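Hypothetical protein (Thermococcus kodakarensis, PDB 2PBZ) binds ATP and is probably a magnesium- or manganese-dependent carbon-nitrogen ligase (PurP) of purine biosynthesis. Local coordinates at residues A251-Y256 against R268-S273; E100-A105 against I263-R268. All coordinates share one frame; numbering follows the deposited sequence.

Interaction 1: residues A251-Y256 against R268-S273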
ATOM      1  N   ALA A 251      -6.109 -15.894  10.800  1.00 40.54           N
ATOM      2  CA  ALA A 251      -6.527 -15.315   9.538  1.00 41.17           C
ATOM      3  C   ALA A 251      -7.301 -16.282   8.672  1.00 41.53           C
ATOM      4  O   ALA A 251      -7.038 -17.486   8.660  1.00 42.21           O
ATOM      5  CB  ALA A 251      -5.315 -14.798   8.778  1.00 40.77           C
ATOM      6  N   LEU A 252      -8.268 -15.737   7.952  1.00 40.49           N
ATOM      7  CA  LEU A 252      -9.065 -16.526   7.037  1.00 40.34           C
ATOM      8  C   LEU A 252      -8.601 -16.107   5.645  1.00 40.07           C
ATOM      9  O   LEU A 252      -8.419 -14.924   5.372  1.00 39.93           O
ATOM     10  CB  LEU A 252     -10.547 -16.218   7.239  1.00 41.25           C
ATOM     11  CG  LEU A 252     -11.047 -16.472   8.662  1.00 40.66           C
ATOM     12  CD1 LEU A 252     -12.490 -16.047   8.801  1.00 40.44           C
ATOM     13  CD2 LEU A 252     -10.887 -17.944   8.984  1.00 40.97           C
ATOM     14  N   HIS A 253      -8.364 -17.078   4.779  1.00 39.43           N
ATOM     15  CA  HIS A 253      -7.909 -16.784   3.429  1.00 40.53           C
ATOM     16  C   HIS A 253      -9.055 -16.973   2.431  1.00 41.62           C
ATOM     17  O   HIS A 253      -9.743 -17.988   2.441  1.00 41.91           O
ATOM     18  CB  HIS A 253      -6.706 -17.680   3.088  1.00 40.22           C
ATOM     19  CG  HIS A 253      -5.555 -17.520   4.036  1.00 40.32           C
ATOM     20  ND1 HIS A 253      -4.429 -18.315   3.991  1.00 39.67           N
ATOM     21  CD2 HIS A 253      -5.357 -16.647   5.054  1.00 39.76           C
ATOM     22  CE1 HIS A 253      -3.588 -17.939   4.939  1.00 40.38           C
ATOM     23  NE2 HIS A 253      -4.129 -16.930   5.598  1.00 40.31           N
ATOM     24  N   PHE A 254      -9.260 -15.987   1.568  1.00 42.09           N
ATOM     25  CA  PHE A 254     -10.354 -16.067   0.612  1.00 44.55           C
ATOM     26  C   PHE A 254     -10.010 -15.767  -0.817  1.00 44.92           C
ATOM     27  O   PHE A 254      -9.015 -15.127  -1.121  1.00 46.34           O
ATOM     28  CB  PHE A 254     -11.482 -15.097   0.975  1.00 45.98           C
ATOM     29  CG  PHE A 254     -12.214 -15.442   2.225  1.00 47.03           C
ATOM     30  CD1 PHE A 254     -11.878 -14.836   3.439  1.00 46.12           C
ATOM     31  CD2 PHE A 254     -13.281 -16.336   2.185  1.00 46.04           C
ATOM     32  CE1 PHE A 254     -12.613 -15.119   4.597  1.00 46.14           C
ATOM     33  CE2 PHE A 254     -14.020 -16.623   3.332  1.00 45.49           C
ATOM     34  CZ  PHE A 254     -13.690 -16.015   4.535  1.00 45.13           C
ATOM     35  N   ALA A 255     -10.904 -16.204  -1.686  1.00 44.90           N
ATOM     36  CA  ALA A 255     -10.799 -15.976  -3.110  1.00 47.40           C
ATOM     37  C   ALA A 255     -12.075 -15.193  -3.378  1.00 49.51           C
ATOM     38  O   ALA A 255     -13.172 -15.706  -3.142  1.00 50.80           O
ATOM     39  CB  ALA A 255     -10.822 -17.292  -3.860  1.00 46.51           C
ATOM     40  N   TYR A 256     -11.958 -13.949  -3.828  1.00 51.11           N
ATOM     41  CA  TYR A 256     -13.167 -13.186  -4.092  1.00 52.97           C
ATOM     42  C   TYR A 256     -13.578 -13.302  -5.563  1.00 54.70           C
ATOM     43  O   TYR A 256     -12.924 -12.762  -6.460  1.00 55.73           O
ATOM     44  CB  TYR A 256     -12.993 -11.724  -3.693  1.00 52.02           C
ATOM     45  CG  TYR A 256     -14.311 -11.001  -3.613  1.00 52.40           C
ATOM     46  CD1 TYR A 256     -15.303 -11.424  -2.733  1.00 52.36           C
ATOM     47  CD2 TYR A 256     -14.589  -9.928  -4.444  1.00 52.44           C
ATOM     48  CE1 TYR A 256     -16.546 -10.798  -2.683  1.00 52.09           C
ATOM     49  CE2 TYR A 256     -15.838  -9.290  -4.405  1.00 53.10           C
ATOM     50  CZ  TYR A 256     -16.815  -9.735  -3.517  1.00 52.28           C
ATOM     51  OH  TYR A 256     -18.052  -9.124  -3.474  1.00 50.55           O
ATOM     52  N   ARG A 268      -2.188 -18.669  13.414  1.00 42.58           N
ATOM     53  CA  ARG A 268      -1.279 -17.774  14.142  1.00 41.80           C
ATOM     54  C   ARG A 268      -1.089 -16.491  13.344  1.00 41.04           C
ATOM     55  O   ARG A 268      -1.713 -16.329  12.305  1.00 41.01           O
ATOM     56  CB  ARG A 268       0.068 -18.466  14.379  1.00 40.96           C
ATOM     57  CG  ARG A 268       0.523 -19.356  13.239  1.00 38.95           C
ATOM     58  CD  ARG A 268       0.886 -18.553  12.026  1.00 35.46           C
ATOM     59  NE  ARG A 268       1.112 -19.407  10.875  1.00 35.74           N
ATOM     60  CZ  ARG A 268       1.384 -18.938   9.669  1.00 37.58           C
ATOM     61  NH1 ARG A 268       1.462 -17.627   9.474  1.00 35.80           N
ATOM     62  NH2 ARG A 268       1.581 -19.775   8.659  1.00 37.66           N
ATOM     63  N   ILE A 269      -0.248 -15.580  13.826  1.00 39.51           N
ATOM     64  CA  ILE A 269      -0.011 -14.328  13.112  1.00 37.59           C
ATOM     65  C   ILE A 269       0.364 -14.662  11.678  1.00 37.59           C
ATOM     66  O   ILE A 269       1.378 -15.285  11.402  1.00 36.50           O
ATOM     67  CB  ILE A 269       1.076 -13.485  13.798  1.00 37.44           C
ATOM     68  CG1 ILE A 269       1.234 -12.159  13.062  1.00 36.13           C
ATOM     69  CG2 ILE A 269       2.388 -14.251  13.865  1.00 38.35           C
ATOM     70  CD1 ILE A 269       2.036 -11.165  13.831  1.00 37.92           C
ATOM     71  N   ASP A 270      -0.491 -14.228  10.766  1.00 38.57           N
ATOM     72  CA  ASP A 270      -0.377 -14.515   9.349  1.00 40.40           C
ATOM     73  C   ASP A 270       0.842 -14.102   8.519  1.00 41.55           C
ATOM     74  O   ASP A 270       1.333 -14.898   7.701  1.00 43.01           O
ATOM     75  CB  ASP A 270      -1.655 -14.034   8.668  1.00 41.18           C
ATOM     76  CG  ASP A 270      -1.582 -14.136   7.184  1.00 41.87           C
ATOM     77  OD1 ASP A 270      -0.997 -13.218   6.566  1.00 41.58           O
ATOM     78  OD2 ASP A 270      -2.091 -15.140   6.642  1.00 44.80           O
ATOM     79  N   GLY A 271       1.336 -12.885   8.694  1.00 40.02           N
ATOM     80  CA  GLY A 271       2.479 -12.482   7.893  1.00 40.68           C
ATOM     81  C   GLY A 271       2.086 -11.315   7.006  1.00 42.80           C
ATOM     82  O   GLY A 271       2.881 -10.399   6.763  1.00 42.75           O
ATOM     83  N   GLY A 272       0.848 -11.360   6.510  1.00 42.15           N
ATOM     84  CA  GLY A 272       0.333 -10.275   5.703  1.00 40.06           C
ATOM     85  C   GLY A 272       0.059  -9.153   6.684  1.00 39.70           C
ATOM     86  O   GLY A 272      -0.378  -8.065   6.313  1.00 38.30           O
ATOM     87  N   SER A 273       0.305  -9.443   7.963  1.00 39.46           N
ATOM     88  CA  SER A 273       0.122  -8.449   9.015  1.00 42.48           C
ATOM     89  C   SER A 273       1.348  -7.538   9.141  1.00 43.69           C
ATOM     90  O   SER A 273       1.340  -6.591   9.925  1.00 44.28           O
ATOM     91  CB  SER A 273      -0.202  -9.120  10.362  1.00 42.95           C
ATOM     92  OG  SER A 273       0.692 -10.176  10.658  1.00 45.89           O
TER
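D270 reaches across to A251 and H253, and its short side chain shows how one carboxylate can serve a strand, a turn and an arginine far off in the sequence at once. Its CB packs on the CB of A251 at 3.7 Å, a small apolar contact at the root of the side chain. With CG anti to the backbone N (chi1 173°), the carboxylate is carried to the imidazole of H253, its plane perpendicular to the ring. OD2 lies at the ring edge and accepts a hydrogen bond from H253 NE2 at 2.9 Å. The nitrogen meets OD2 nearly head-on along its C-O bond, yet the oxygen stands 28° out of the ring plane and the bond is bent. OD1 turns back on its own chain and takes the N-H of G272 at 2.6 Å, closing an Asx turn, and a salt bridge to R192 grips the same oxygen. The other end of the link lies near the nucleotide: the H253 ring meets Y172, an ATP-binding residue, and approaches ATP within about 4 Å. Thus the buried loop after strand 261-266 is joined to strand 249-255, with H174 of neighbouring strand 170-178 packing against both A251 and D270.

Interaction 2: residues E100-A105 against I263-R268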
ATOM      1  N   GLU A 100      -7.631 -31.826   6.462  1.00 57.34           N
ATOM      2  CA  GLU A 100      -8.575 -32.404   7.412  1.00 58.97           C
ATOM      3  C   GLU A 100      -8.999 -31.400   8.471  1.00 58.73           C
ATOM      4  O   GLU A 100     -10.183 -31.175   8.676  1.00 59.65           O
ATOM      5  CB  GLU A 100      -7.958 -33.632   8.087  1.00 61.31           C
ATOM      6  CG  GLU A 100      -7.592 -34.753   7.125  1.00 65.18           C
ATOM      7  CD  GLU A 100      -6.738 -34.274   5.953  1.00 67.36           C
ATOM      8  OE1 GLU A 100      -5.700 -33.610   6.176  1.00 68.82           O
ATOM      9  OE2 GLU A 100      -7.103 -34.569   4.796  1.00 69.31           O
ATOM     10  N   LEU A 101      -8.026 -30.794   9.139  1.00 57.95           N
ATOM     11  CA  LEU A 101      -8.323 -29.823  10.177  1.00 58.10           C
ATOM     12  C   LEU A 101      -8.888 -28.532   9.608  1.00 58.09           C
ATOM     13  O   LEU A 101      -9.827 -27.948  10.149  1.00 57.83           O
ATOM     14  CB  LEU A 101      -7.063 -29.527  10.983  1.00 58.20           C
ATOM     15  CG  LEU A 101      -6.494 -30.724  11.745  1.00 58.27           C
ATOM     16  CD1 LEU A 101      -5.146 -30.343  12.348  1.00 58.07           C
ATOM     17  CD2 LEU A 101      -7.472 -31.155  12.821  1.00 56.96           C
ATOM     18  N   GLN A 102      -8.302 -28.086   8.507  1.00 58.37           N
ATOM     19  CA  GLN A 102      -8.745 -26.858   7.873  1.00 58.63           C
ATOM     20  C   GLN A 102     -10.210 -26.960   7.480  1.00 58.04           C
ATOM     21  O   GLN A 102     -10.997 -26.066   7.773  1.00 57.49           O
ATOM     22  CB  GLN A 102      -7.877 -26.559   6.646  1.00 60.28           C
ATOM     23  CG  GLN A 102      -7.108 -25.259   6.757  1.00 62.61           C
ATOM     24  CD  GLN A 102      -6.329 -24.923   5.498  1.00 63.85           C
ATOM     25  OE1 GLN A 102      -6.855 -25.012   4.376  1.00 65.46           O
ATOM     26  NE2 GLN A 102      -5.083 -24.513   5.674  1.00 63.85           N
ATOM     27  N   ASP A 103     -10.573 -28.060   6.832  1.00 58.66           N
ATOM     28  CA  ASP A 103     -11.952 -28.287   6.400  1.00 59.49           C
ATOM     29  C   ASP A 103     -12.888 -28.389   7.589  1.00 59.18           C
ATOM     30  O   ASP A 103     -13.894 -27.685   7.651  1.00 58.82           O
ATOM     31  CB  ASP A 103     -12.052 -29.581   5.597  1.00 61.03           C
ATOM     32  CG  ASP A 103     -11.285 -29.518   4.310  1.00 63.05           C
ATOM     33  OD1 ASP A 103     -10.632 -30.530   3.976  1.00 64.53           O
ATOM     34  OD2 ASP A 103     -11.337 -28.471   3.632  1.00 64.13           O
ATOM     35  N   LYS A 104     -12.548 -29.272   8.524  1.00 58.60           N
ATOM     36  CA  LYS A 104     -13.352 -29.498   9.710  1.00 58.23           C
ATOM     37  C   LYS A 104     -13.781 -28.179  10.324  1.00 58.44           C
ATOM     38  O   LYS A 104     -14.964 -27.937  10.536  1.00 59.38           O
ATOM     39  CB  LYS A 104     -12.557 -30.323  10.711  1.00 58.54           C
ATOM     40  CG  LYS A 104     -13.326 -30.730  11.954  1.00 58.62           C
ATOM     41  CD  LYS A 104     -12.495 -31.668  12.848  1.00 59.88           C
ATOM     42  CE  LYS A 104     -12.142 -32.985  12.127  1.00 60.18           C
ATOM     43  NZ  LYS A 104     -11.429 -33.989  12.991  1.00 59.93           N
ATOM     44  N   ALA A 105     -12.817 -27.304  10.571  1.00 58.26           N
ATOM     45  CA  ALA A 105     -13.109 -26.000  11.168  1.00 58.34           C
ATOM     46  C   ALA A 105     -13.962 -25.107  10.268  1.00 58.25           C
ATOM     47  O   ALA A 105     -14.964 -24.549  10.713  1.00 58.55           O
ATOM     48  CB  ALA A 105     -11.800 -25.283  11.515  1.00 58.31           C
ATOM     49  N   ILE A 263     -10.168 -20.546   1.203  1.00 46.06           N
ATOM     50  CA  ILE A 263      -9.145 -21.410   0.639  1.00 45.02           C
ATOM     51  C   ILE A 263      -8.214 -21.888   1.743  1.00 44.79           C
ATOM     52  O   ILE A 263      -7.468 -22.842   1.557  1.00 44.73           O
ATOM     53  CB  ILE A 263      -8.293 -20.683  -0.433  1.00 43.91           C
ATOM     54  CG1 ILE A 263      -7.648 -19.433   0.165  1.00 42.06           C
ATOM     55  CG2 ILE A 263      -9.151 -20.337  -1.629  1.00 40.80           C
ATOM     56  CD1 ILE A 263      -6.483 -18.891  -0.656  1.00 40.79           C
ATOM     57  N   GLY A 264      -8.262 -21.216   2.888  1.00 44.58           N
ATOM     58  CA  GLY A 264      -7.420 -21.602   4.002  1.00 43.75           C
ATOM     59  C   GLY A 264      -7.512 -20.718   5.229  1.00 43.26           C
ATOM     60  O   GLY A 264      -8.371 -19.846   5.319  1.00 41.28           O
ATOM     61  N   ILE A 265      -6.618 -20.953   6.184  1.00 43.53           N
ATOM     62  CA  ILE A 265      -6.595 -20.183   7.422  1.00 43.66           C
ATOM     63  C   ILE A 265      -5.182 -20.051   7.967  1.00 43.53           C
ATOM     64  O   ILE A 265      -4.252 -20.698   7.499  1.00 42.91           O
ATOM     65  CB  ILE A 265      -7.441 -20.852   8.537  1.00 44.34           C
ATOM     66  CG1 ILE A 265      -6.851 -22.231   8.879  1.00 45.79           C
ATOM     67  CG2 ILE A 265      -8.889 -20.968   8.102  1.00 43.20           C
ATOM     68  CD1 ILE A 265      -7.398 -22.837  10.159  1.00 46.24           C
ATOM     69  N   ALA A 266      -5.036 -19.192   8.963  1.00 43.60           N
ATOM     70  CA  ALA A 266      -3.756 -18.989   9.617  1.00 43.44           C
ATOM     71  C   ALA A 266      -4.083 -19.211  11.077  1.00 43.27           C
ATOM     72  O   ALA A 266      -4.908 -18.501  11.643  1.00 43.72           O
ATOM     73  CB  ALA A 266      -3.248 -17.568   9.396  1.00 42.74           C
ATOM     74  N   SER A 267      -3.468 -20.212  11.684  1.00 43.05           N
ATOM     75  CA  SER A 267      -3.749 -20.483  13.081  1.00 42.95           C
ATOM     76  C   SER A 267      -2.841 -19.676  13.988  1.00 42.46           C
ATOM     77  O   SER A 267      -2.752 -19.950  15.173  1.00 42.88           O
ATOM     78  CB  SER A 267      -3.624 -21.984  13.374  1.00 43.03           C
ATOM     79  OG  SER A 267      -2.365 -22.505  12.976  1.00 44.53           O
ATOM     80  N   ARG A 268      -2.188 -18.669  13.414  1.00 42.58           N
ATOM     81  CA  ARG A 268      -1.279 -17.774  14.142  1.00 41.80           C
ATOM     82  C   ARG A 268      -1.089 -16.491  13.344  1.00 41.04           C
ATOM     83  O   ARG A 268      -1.713 -16.329  12.305  1.00 41.01           O
ATOM     84  CB  ARG A 268       0.068 -18.466  14.379  1.00 40.96           C
ATOM     85  CG  ARG A 268       0.523 -19.356  13.239  1.00 38.95           C
ATOM     86  CD  ARG A 268       0.886 -18.553  12.026  1.00 35.46           C
ATOM     87  NE  ARG A 268       1.112 -19.407  10.875  1.00 35.74           N
ATOM     88  CZ  ARG A 268       1.384 -18.938   9.669  1.00 37.58           C
ATOM     89  NH1 ARG A 268       1.462 -17.627   9.474  1.00 35.80           N
ATOM     90  NH2 ARG A 268       1.581 -19.775   8.659  1.00 37.66           N
TER
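Q102, on helix 99-109, lies over G264 and I265 at an edge strand of the five-stranded antiparallel sheet in the ATP-grasp-related part of the protein, illustrating how a helix can pack across a strand through one long side chain. The axes cross almost at right angles (96°), 8.8 Å apart at their closest. Strand 261-266 carries a classic beta bulge here, I263 and G264 both facing H253 of strand 249-255.

Van der Waals packing carries the interface. The aliphatic part of Q102 runs alongside I265 in the opposite direction, CG resting on I265 CG1 at 3.7 Å. Placing that branch between the backbone N and the carbonyl carbon (chi1 62°) brings it to Q102. F234 of helix 224-241 touches both A105 and I265. The first side-chain bond of I263 points away from the helix, and its side chain belongs to the ATP pocket.

Among polar groups, Q102 OE1 lies 3.6 Å from I263 O, two acceptors with no hydrogen bond between them. Q102 NE2 instead gives a weak one to the backbone O of E96. Beyond CG the Q102 chain is extended, setting its amide over the bulge, where OE1 approaches G264 CA to 3.5 Å.

In the fold
Both contacts are buried and involve the last two neighbouring strands of one antiparallel sheet. Interaction 1 joins strand 249-255 to the loop leaving strand 261-266, whereas interaction 2 brings a helix from a distant part of the sequence onto strand 261-266 itself. The strands are directly paired: A251 O and A266 N, 2.6 Å apart, probably form a hydrogen bond, and L252 CD2 packs on I265 CG2 at 3.7 Å. Chemistry follows position: a histidine-carboxylate bond nearer the chain centre in 251-256/268-273, van der Waals packing of a glutamine, with no hydrogen bond across, at the helix-sheet junction in 100-105/263-268. Each also borders the nucleotide.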